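Local coordinates for TSSL (PDB 4ACK), which is the conserved type VI secretion system component TssL (DotU), a virulence factor that is probably part of the system's inner-membrane complex, at residues C58-D70 against L89-V103. Sequence-based numbering, arbitrary orientation.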
ATOM      1  N   CYS A  58      -1.781   3.580 -12.610  1.00 28.58           N
ATOM      2  CA  CYS A  58      -1.364   4.404 -11.495  0.50 29.64           C
ATOM      3  C   CYS A  58      -2.120   3.976 -10.227  1.00 29.75           C
ATOM      4  O   CYS A  58      -1.508   3.750  -9.183  1.00 29.82           O
ATOM      5  CB  CYS A  58      -1.602   5.868 -11.798  0.50 29.04           C
ATOM      6  SG  CYS A  58      -0.532   6.490 -13.157  0.50 33.66           S
ATOM      7  N   LYS A  59      -3.440   3.841 -10.339  1.00 29.47           N
ATOM      8  CA  LYS A  59      -4.217   3.269  -9.213  1.00 27.60           C
ATOM      9  C   LYS A  59      -3.733   1.892  -8.756  1.00 25.86           C
ATOM     10  O   LYS A  59      -3.663   1.629  -7.563  1.00 26.85           O
ATOM     11  CB  LYS A  59      -5.716   3.243  -9.528  1.00 26.56           C
ATOM     12  CG  LYS A  59      -6.573   2.421  -8.500  1.00 28.94           C
ATOM     13  CD  LYS A  59      -8.078   2.581  -8.832  1.00 32.37           C
ATOM     14  CE  LYS A  59      -8.423   1.581 -10.000  1.00 33.09           C
ATOM     15  NZ  LYS A  59      -9.848   1.450 -10.137  1.00 37.39           N
ATOM     16  N   TYR A  60      -3.379   1.005  -9.670  1.00 24.50           N
ATOM     17  CA  TYR A  60      -2.945  -0.289  -9.238  1.00 24.67           C
ATOM     18  C   TYR A  60      -1.650  -0.253  -8.412  1.00 24.90           C
ATOM     19  O   TYR A  60      -1.294  -1.207  -7.715  1.00 24.03           O
ATOM     20  CB  TYR A  60      -2.762  -1.214 -10.425  1.00 25.35           C
ATOM     21  CG  TYR A  60      -4.049  -1.768 -11.017  1.00 27.57           C
ATOM     22  CD1 TYR A  60      -5.321  -1.312 -10.589  1.00 27.40           C
ATOM     23  CD2 TYR A  60      -3.985  -2.700 -12.041  1.00 27.82           C
ATOM     24  CE1 TYR A  60      -6.471  -1.831 -11.119  1.00 29.30           C
ATOM     25  CE2 TYR A  60      -5.143  -3.235 -12.598  1.00 31.89           C
ATOM     26  CZ  TYR A  60      -6.367  -2.805 -12.133  1.00 33.48           C
ATOM     27  OH  TYR A  60      -7.481  -3.380 -12.695  1.00 35.79           O
ATOM     28  N   ILE A  61      -0.884   0.813  -8.563  1.00 25.59           N
ATOM     29  CA  ILE A  61       0.392   0.892  -7.905  1.00 25.05           C
ATOM     30  C   ILE A  61       0.146   1.655  -6.603  1.00 25.85           C
ATOM     31  O   ILE A  61       0.602   1.218  -5.593  1.00 27.00           O
ATOM     32  CB  ILE A  61       1.399   1.672  -8.782  1.00 25.30           C
ATOM     33  CG1 ILE A  61       1.807   0.825  -9.968  1.00 27.64           C
ATOM     34  CG2 ILE A  61       2.651   2.150  -7.958  1.00 20.41           C
ATOM     35  CD1 ILE A  61       2.313   1.728 -11.127  1.00 33.33           C
ATOM     36  N   VAL A  62      -0.603   2.761  -6.638  1.00 25.40           N
ATOM     37  CA  VAL A  62      -0.748   3.593  -5.463  1.00 27.35           C
ATOM     38  C   VAL A  62      -1.867   3.095  -4.469  1.00 28.78           C
ATOM     39  O   VAL A  62      -1.738   3.253  -3.276  1.00 26.71           O
ATOM     40  CB  VAL A  62      -1.037   5.050  -5.880  1.00 28.31           C
ATOM     41  CG1 VAL A  62      -1.410   6.013  -4.656  1.00 24.67           C
ATOM     42  CG2 VAL A  62       0.169   5.583  -6.706  1.00 27.76           C
ATOM     43  N   PHE A  63      -2.973   2.548  -4.973  1.00 28.79           N
ATOM     44  CA  PHE A  63      -4.007   2.090  -4.005  1.00 28.59           C
ATOM     45  C   PHE A  63      -3.471   1.049  -2.967  1.00 28.07           C
ATOM     46  O   PHE A  63      -3.757   1.166  -1.794  1.00 28.82           O
ATOM     47  CB  PHE A  63      -5.208   1.519  -4.725  1.00 28.50           C
ATOM     48  CG  PHE A  63      -6.285   1.082  -3.787  1.00 28.68           C
ATOM     49  CD1 PHE A  63      -6.246  -0.196  -3.202  1.00 26.99           C
ATOM     50  CD2 PHE A  63      -7.290   1.975  -3.429  1.00 26.62           C
ATOM     51  CE1 PHE A  63      -7.264  -0.591  -2.304  1.00 27.94           C
ATOM     52  CE2 PHE A  63      -8.320   1.587  -2.509  1.00 29.65           C
ATOM     53  CZ  PHE A  63      -8.291   0.324  -1.961  1.00 27.74           C
ATOM     54  N   PRO A  64      -2.749   0.012  -3.409  1.00 26.42           N
ATOM     55  CA  PRO A  64      -2.304  -0.958  -2.452  1.00 26.84           C
ATOM     56  C   PRO A  64      -1.354  -0.377  -1.411  1.00 28.56           C
ATOM     57  O   PRO A  64      -1.272  -0.913  -0.313  1.00 26.60           O
ATOM     58  CB  PRO A  64      -1.540  -1.986  -3.306  1.00 26.71           C
ATOM     59  CG  PRO A  64      -2.216  -1.877  -4.687  1.00 26.50           C
ATOM     60  CD  PRO A  64      -2.491  -0.406  -4.796  1.00 27.18           C
ATOM     61  N   LEU A  65      -0.569   0.647  -1.777  1.00 28.68           N
ATOM     62  CA  LEU A  65       0.347   1.247  -0.828  1.00 27.61           C
ATOM     63  C   LEU A  65      -0.449   1.973   0.192  1.00 26.45           C
ATOM     64  O   LEU A  65      -0.141   1.892   1.377  1.00 27.32           O
ATOM     65  CB  LEU A  65       1.347   2.203  -1.530  1.00 27.78           C
ATOM     66  CG  LEU A  65       2.250   2.992  -0.597  1.00 29.37           C
ATOM     67  CD1 LEU A  65       3.151   1.942   0.077  1.00 29.34           C
ATOM     68  CD2 LEU A  65       3.058   4.006  -1.451  1.00 33.41           C
ATOM     69  N   LEU A  66      -1.482   2.686  -0.224  1.00 27.12           N
ATOM     70  CA  LEU A  66      -2.383   3.332   0.740  1.00 28.48           C
ATOM     71  C   LEU A  66      -3.124   2.374   1.674  1.00 30.14           C
ATOM     72  O   LEU A  66      -3.374   2.701   2.869  1.00 30.00           O
ATOM     73  CB  LEU A  66      -3.461   4.129   0.038  1.00 28.35           C
ATOM     74  CG  LEU A  66      -3.021   5.156  -1.003  1.00 34.23           C
ATOM     75  CD1 LEU A  66      -4.233   5.941  -1.509  1.00 35.56           C
ATOM     76  CD2 LEU A  66      -1.956   6.094  -0.483  1.00 37.87           C
ATOM     77  N   ALA A  67      -3.580   1.259   1.113  1.00 29.93           N
ATOM     78  CA  ALA A  67      -4.237   0.225   1.882  1.00 30.51           C
ATOM     79  C   ALA A  67      -3.266  -0.411   2.897  1.00 31.08           C
ATOM     80  O   ALA A  67      -3.669  -0.758   4.018  1.00 31.40           O
ATOM     81  CB  ALA A  67      -4.767  -0.849   0.953  1.00 30.32           C
ATOM     82  N   TYR A  68      -2.006  -0.606   2.497  1.00 31.03           N
ATOM     83  CA  TYR A  68      -1.009  -1.081   3.405  1.00 30.41           C
ATOM     84  C   TYR A  68      -0.819  -0.067   4.598  1.00 32.32           C
ATOM     85  O   TYR A  68      -0.833  -0.469   5.786  1.00 31.07           O
ATOM     86  CB  TYR A  68       0.286  -1.363   2.666  1.00 31.29           C
ATOM     87  CG  TYR A  68       1.508  -1.434   3.579  1.00 31.57           C
ATOM     88  CD1 TYR A  68       2.231  -0.254   3.942  1.00 35.20           C
ATOM     89  CD2 TYR A  68       1.865  -2.630   4.177  1.00 34.12           C
ATOM     90  CE1 TYR A  68       3.331  -0.309   4.856  1.00 36.00           C
ATOM     91  CE2 TYR A  68       2.948  -2.722   5.072  1.00 37.65           C
ATOM     92  CZ  TYR A  68       3.691  -1.566   5.398  1.00 39.10           C
ATOM     93  OH  TYR A  68       4.758  -1.728   6.253  1.00 41.76           O
ATOM     94  N   VAL A  69      -0.663   1.228   4.282  1.00 31.93           N
ATOM     95  CA  VAL A  69      -0.482   2.247   5.308  1.00 32.73           C
ATOM     96  C   VAL A  69      -1.719   2.290   6.235  1.00 34.21           C
ATOM     97  O   VAL A  69      -1.584   2.236   7.470  1.00 32.80           O
ATOM     98  CB  VAL A  69      -0.269   3.643   4.732  1.00 32.08           C
ATOM     99  CG1 VAL A  69      -0.225   4.647   5.877  1.00 35.04           C
ATOM    100  CG2 VAL A  69       1.054   3.714   3.919  1.00 32.46           C
ATOM    101  N   ASP A  70      -2.905   2.404   5.635  1.00 33.75           N
ATOM    102  CA  ASP A  70      -4.134   2.352   6.389  1.00 35.60           C
ATOM    103  C   ASP A  70      -4.200   1.139   7.320  1.00 35.88           C
ATOM    104  O   ASP A  70      -4.594   1.294   8.474  1.00 35.49           O
ATOM    105  CB  ASP A  70      -5.341   2.353   5.481  1.00 35.73           C
ATOM    106  CG  ASP A  70      -5.610   3.696   4.875  1.00 38.03           C
ATOM    107  OD1 ASP A  70      -5.055   4.738   5.351  1.00 41.53           O
ATOM    108  OD2 ASP A  70      -6.385   3.717   3.892  1.00 36.11           O
ATOM    109  N   LEU A  89      -6.480   6.910   4.143  1.00 38.05           N
ATOM    110  CA  LEU A  89      -5.898   7.425   2.904  1.00 37.13           C
ATOM    111  C   LEU A  89      -6.559   6.808   1.661  1.00 36.46           C
ATOM    112  O   LEU A  89      -6.817   7.483   0.654  1.00 35.34           O
ATOM    113  CB  LEU A  89      -4.430   7.082   2.908  1.00 36.56           C
ATOM    114  CG  LEU A  89      -3.652   7.901   3.942  1.00 37.53           C
ATOM    115  CD1 LEU A  89      -2.217   7.470   3.948  1.00 38.74           C
ATOM    116  CD2 LEU A  89      -3.760   9.353   3.577  1.00 39.53           C
ATOM    117  N   GLN A  90      -6.858   5.523   1.738  1.00 36.57           N
ATOM    118  CA  GLN A  90      -7.375   4.848   0.553  1.00 37.84           C
ATOM    119  C   GLN A  90      -8.733   5.498   0.181  1.00 38.99           C
ATOM    120  O   GLN A  90      -9.121   5.551  -1.003  1.00 38.44           O
ATOM    121  CB  GLN A  90      -7.472   3.326   0.784  1.00 36.78           C
ATOM    122  CG  GLN A  90      -8.677   2.919   1.615  1.00 35.35           C
ATOM    123  CD  GLN A  90      -8.572   1.507   2.064  1.00 34.70           C
ATOM    124  OE1 GLN A  90      -9.331   0.652   1.604  1.00 34.26           O
ATOM    125  NE2 GLN A  90      -7.585   1.223   2.940  1.00 30.49           N
ATOM    126  N   LEU A  91      -9.431   5.996   1.205  1.00 40.38           N
ATOM    127  CA  LEU A  91     -10.719   6.658   1.009  1.00 43.52           C
ATOM    128  C   LEU A  91     -10.579   8.103   0.457  1.00 44.57           C
ATOM    129  O   LEU A  91     -11.312   8.505  -0.446  1.00 44.82           O
ATOM    130  CB  LEU A  91     -11.514   6.670   2.323  1.00 44.10           C
ATOM    131  CG  LEU A  91     -12.981   7.107   2.299  1.00 46.50           C
ATOM    132  CD1 LEU A  91     -13.841   6.388   1.243  1.00 46.09           C
ATOM    133  CD2 LEU A  91     -13.599   6.889   3.700  1.00 47.76           C
ATOM    134  N   GLU A  92      -9.656   8.886   1.030  1.00 45.12           N
ATOM    135  CA  GLU A  92      -9.384  10.252   0.558  1.00 45.51           C
ATOM    136  C   GLU A  92      -8.992  10.255  -0.943  1.00 44.47           C
ATOM    137  O   GLU A  92      -9.433  11.102  -1.706  1.00 44.96           O
ATOM    138  CB  GLU A  92      -8.246  10.828   1.388  1.00 46.07           C
ATOM    139  CG  GLU A  92      -8.140  12.319   1.369  1.00 52.25           C
ATOM    140  CD  GLU A  92      -6.837  12.810   1.979  1.00 58.09           C
ATOM    141  OE1 GLU A  92      -6.516  12.404   3.126  1.00 59.51           O
ATOM    142  OE2 GLU A  92      -6.137  13.616   1.302  1.00 62.25           O
ATOM    143  N   TYR A  93      -8.186   9.287  -1.353  1.00 43.18           N
ATOM    144  CA  TYR A  93      -7.578   9.282  -2.677  1.00 42.59           C
ATOM    145  C   TYR A  93      -8.329   8.537  -3.771  1.00 42.18           C
ATOM    146  O   TYR A  93      -8.180   8.883  -4.948  1.00 40.76           O
ATOM    147  CB  TYR A  93      -6.178   8.718  -2.578  1.00 41.69           C
ATOM    148  CG  TYR A  93      -5.243   9.733  -2.030  1.00 45.36           C
ATOM    149  CD1 TYR A  93      -4.762  10.772  -2.839  1.00 45.86           C
ATOM    150  CD2 TYR A  93      -4.870   9.705  -0.695  1.00 46.94           C
ATOM    151  CE1 TYR A  93      -3.908  11.733  -2.325  1.00 48.82           C
ATOM    152  CE2 TYR A  93      -4.009  10.659  -0.180  1.00 48.00           C
ATOM    153  CZ  TYR A  93      -3.544  11.669  -0.992  1.00 49.26           C
ATOM    154  OH  TYR A  93      -2.690  12.608  -0.470  1.00 52.82           O
ATOM    155  N   TYR A  94      -9.110   7.519  -3.373  1.00 40.92           N
ATOM    156  CA  TYR A  94      -9.660   6.559  -4.307  1.00 40.43           C
ATOM    157  C   TYR A  94     -11.112   6.209  -4.008  1.00 41.02           C
ATOM    158  O   TYR A  94     -11.713   5.324  -4.625  1.00 39.98           O
ATOM    159  CB  TYR A  94      -8.776   5.313  -4.352  1.00 38.36           C
ATOM    160  CG  TYR A  94      -7.565   5.567  -5.205  1.00 37.81           C
ATOM    161  CD1 TYR A  94      -7.699   5.863  -6.585  1.00 35.30           C
ATOM    162  CD2 TYR A  94      -6.296   5.595  -4.637  1.00 34.31           C
ATOM    163  CE1 TYR A  94      -6.578   6.146  -7.377  1.00 34.54           C
ATOM    164  CE2 TYR A  94      -5.180   5.867  -5.397  1.00 35.59           C
ATOM    165  CZ  TYR A  94      -5.317   6.137  -6.767  1.00 37.96           C
ATOM    166  OH  TYR A  94      -4.182   6.408  -7.495  1.00 41.70           O
ATOM    167  N   ASP A  95     -11.640   6.912  -3.025  1.00 41.88           N
ATOM    168  CA  ASP A  95     -13.043   6.910  -2.718  1.00 43.72           C
ATOM    169  C   ASP A  95     -13.585   5.539  -2.402  1.00 42.80           C
ATOM    170  O   ASP A  95     -14.727   5.243  -2.726  1.00 44.47           O
ATOM    171  CB  ASP A  95     -13.849   7.535  -3.867  1.00 44.78           C
ATOM    172  CG  ASP A  95     -14.975   8.419  -3.349  1.00 50.79           C
ATOM    173  OD1 ASP A  95     -14.639   9.530  -2.855  0.70 53.28           O
ATOM    174  OD2 ASP A  95     -16.166   7.990  -3.385  0.70 52.39           O
ATOM    175  N   ARG A  96     -12.770   4.685  -1.796  1.00 41.66           N
ATOM    176  CA  ARG A  96     -13.261   3.390  -1.364  1.00 40.18           C
ATOM    177  C   ARG A  96     -12.494   2.965  -0.132  1.00 40.31           C
ATOM    178  O   ARG A  96     -11.429   3.534   0.176  1.00 40.32           O
ATOM    179  CB  ARG A  96     -13.206   2.356  -2.483  1.00 40.67           C
ATOM    180  CG  ARG A  96     -11.792   2.006  -2.966  1.00 39.76           C
ATOM    181  CD  ARG A  96     -11.859   1.264  -4.294  1.00 38.94           C
ATOM    182  NE  ARG A  96     -12.523  -0.016  -4.142  1.00 38.67           N
ATOM    183  CZ  ARG A  96     -12.926  -0.787  -5.141  1.00 37.25           C
ATOM    184  NH1 ARG A  96     -12.771  -0.409  -6.398  1.00 40.49           N
ATOM    185  NH2 ARG A  96     -13.507  -1.937  -4.873  1.00 39.80           N
ATOM    186  N   LYS A  97     -13.044   1.994   0.593  1.00 38.69           N
ATOM    187  CA  LYS A  97     -12.478   1.647   1.870  1.00 38.49           C
ATOM    188  C   LYS A  97     -12.435   0.127   2.033  1.00 36.63           C
ATOM    189  O   LYS A  97     -12.324  -0.368   3.119  1.00 36.16           O
ATOM    190  CB  LYS A  97     -13.237   2.376   3.012  1.00 39.34           C
ATOM    191  CG  LYS A  97     -14.611   1.821   3.306  1.00 42.81           C
ATOM    192  CD  LYS A  97     -15.502   2.803   4.081  1.00 50.23           C
ATOM    193  CE  LYS A  97     -16.657   2.057   4.718  1.00 51.11           C
ATOM    194  NZ  LYS A  97     -17.535   3.002   5.448  1.00 55.80           N
ATOM    195  N   ASP A  98     -12.479  -0.606   0.922  1.00 35.63           N
ATOM    196  CA  ASP A  98     -12.457  -2.078   0.975  1.00 32.93           C
ATOM    197  C   ASP A  98     -11.111  -2.607   0.572  1.00 30.99           C
ATOM    198  O   ASP A  98     -11.009  -3.663  -0.029  1.00 30.71           O
ATOM    199  CB  ASP A  98     -13.532  -2.640   0.035  1.00 32.96           C
ATOM    200  CG  ASP A  98     -13.402  -2.114  -1.419  1.00 35.82           C
ATOM    201  OD1 ASP A  98     -12.654  -1.145  -1.709  1.00 33.11           O
ATOM    202  OD2 ASP A  98     -14.055  -2.692  -2.316  1.00 37.18           O
ATOM    203  N   GLY A  99     -10.053  -1.858   0.882  1.00 30.57           N
ATOM    204  CA  GLY A  99      -8.675  -2.273   0.542  1.00 27.95           C
ATOM    205  C   GLY A  99      -8.195  -3.663   0.895  1.00 27.84           C
ATOM    206  O   GLY A  99      -7.458  -4.274   0.139  1.00 25.61           O
ATOM    207  N   GLY A 100      -8.619  -4.210   2.037  1.00 27.72           N
ATOM    208  CA  GLY A 100      -8.248  -5.587   2.374  1.00 26.24           C
ATOM    209  C   GLY A 100      -8.688  -6.670   1.354  1.00 27.52           C
ATOM    210  O   GLY A 100      -8.044  -7.756   1.198  1.00 27.94           O
ATOM    211  N   GLU A 101      -9.786  -6.389   0.682  1.00 27.63           N
ATOM    212  CA  GLU A 101     -10.228  -7.157  -0.524  1.00 28.64           C
ATOM    213  C   GLU A 101      -9.705  -6.620  -1.862  1.00 26.71           C
ATOM    214  O   GLU A 101      -9.268  -7.382  -2.701  1.00 26.57           O
ATOM    215  CB  GLU A 101     -11.785  -7.161  -0.582  1.00 29.46           C
ATOM    216  CG  GLU A 101     -12.280  -8.100   0.547  1.00 34.24           C
ATOM    217  CD  GLU A 101     -13.782  -8.222   0.719  0.50 39.67           C
ATOM    218  OE1 GLU A 101     -14.543  -7.410   0.131  0.50 35.99           O
ATOM    219  OE2 GLU A 101     -14.171  -9.165   1.475  0.50 41.39           O
ATOM    220  N   TYR A 102      -9.806  -5.318  -2.074  1.00 25.59           N
ATOM    221  CA  TYR A 102      -9.552  -4.769  -3.397  1.00 26.53           C
ATOM    222  C   TYR A 102      -8.062  -4.943  -3.834  1.00 27.17           C
ATOM    223  O   TYR A 102      -7.740  -5.194  -5.015  1.00 27.88           O
ATOM    224  CB  TYR A 102     -10.050  -3.310  -3.478  1.00 26.50           C
ATOM    225  CG  TYR A 102      -9.986  -2.763  -4.895  1.00 29.15           C
ATOM    226  CD1 TYR A 102     -10.519  -3.475  -5.964  1.00 29.86           C
ATOM    227  CD2 TYR A 102      -9.319  -1.551  -5.171  1.00 30.29           C
ATOM    228  CE1 TYR A 102     -10.432  -2.943  -7.296  1.00 30.69           C
ATOM    229  CE2 TYR A 102      -9.220  -1.040  -6.444  1.00 30.07           C
ATOM    230  CZ  TYR A 102      -9.776  -1.737  -7.508  1.00 32.61           C
ATOM    231  OH  TYR A 102      -9.685  -1.192  -8.777  1.00 36.43           O
ATOM    232  N   VAL A 103      -7.143  -4.904  -2.877  1.00 27.06           N
ATOM    233  CA  VAL A 103      -5.716  -5.217  -3.222  1.00 25.43           C
ATOM    234  C   VAL A 103      -5.605  -6.581  -3.876  1.00 24.54           C
ATOM    235  O   VAL A 103      -4.805  -6.776  -4.801  1.00 23.92           O
ATOM    236  CB  VAL A 103      -4.817  -5.140  -1.966  1.00 24.86           C
ATOM    237  CG1 VAL A 103      -3.456  -5.856  -2.156  1.00 24.30           C
ATOM    238  CG2 VAL A 103      -4.722  -3.717  -1.456  1.00 24.01           C
TER
HETATM  239  O   HOH W   1     -11.597   2.167  -7.798  1.00 40.94           O
HETATM  240  O   HOH W   2      -6.231  -1.591   4.282  1.00 28.01           O
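F63 shows how one flat side chain can fit between helix 89-94 and the start of helix 99-112: its ring, sent outward from helix 55-79 with CG anti to the backbone N (chi1 -178°), enters a hollow walled by Q90, Y94, G99 and Y102. G99 CA comes within 3.6 Å of F63 CE1 at the ring's edge, while Y102 turns its own edge onto one face of F63, a T-shaped pair with planes 78° apart. L66 is the next bump, its CD1 tucked 3.6 Å from Y93 CB among L89, Q90, Y93 and Y94. The fit is reciprocal. Y94 fills the hollow between K59, V62, F63 and L66; CG of K59 lies over one face of the Y94 ring in a CH-pi contact, and the hydroxyl of Y94 is hydrogen-bonded to Q46 NE2 of helix 30-52. Such knobs-into-holes packing, in this all-helical DotU-family domain, seats both segments against the same helix 55-79, each running roughly antiparallel to it. Q90 is a polar knob, set among F63, L66, A67 and D70. Its NE2 donates to the anti lone pair of D70 OD2 (2.9 Å), whose syn side takes the backbone N of Q90; L89 N bonds to D70 OD1, which also receives W86 NE1. The other end of the Q90 amide, OE1, accepts from G99 N at 2.7 Å, so the amide ties helix 89-94 to helix 99-112 and its rotation is fixed. At the far end K59, bent at chi3 (81°), reaches past Y94, and NZ donates a hydrogen bond to Y102 OH (3.0 Å); a water links the same nitrogen to R96 NH1.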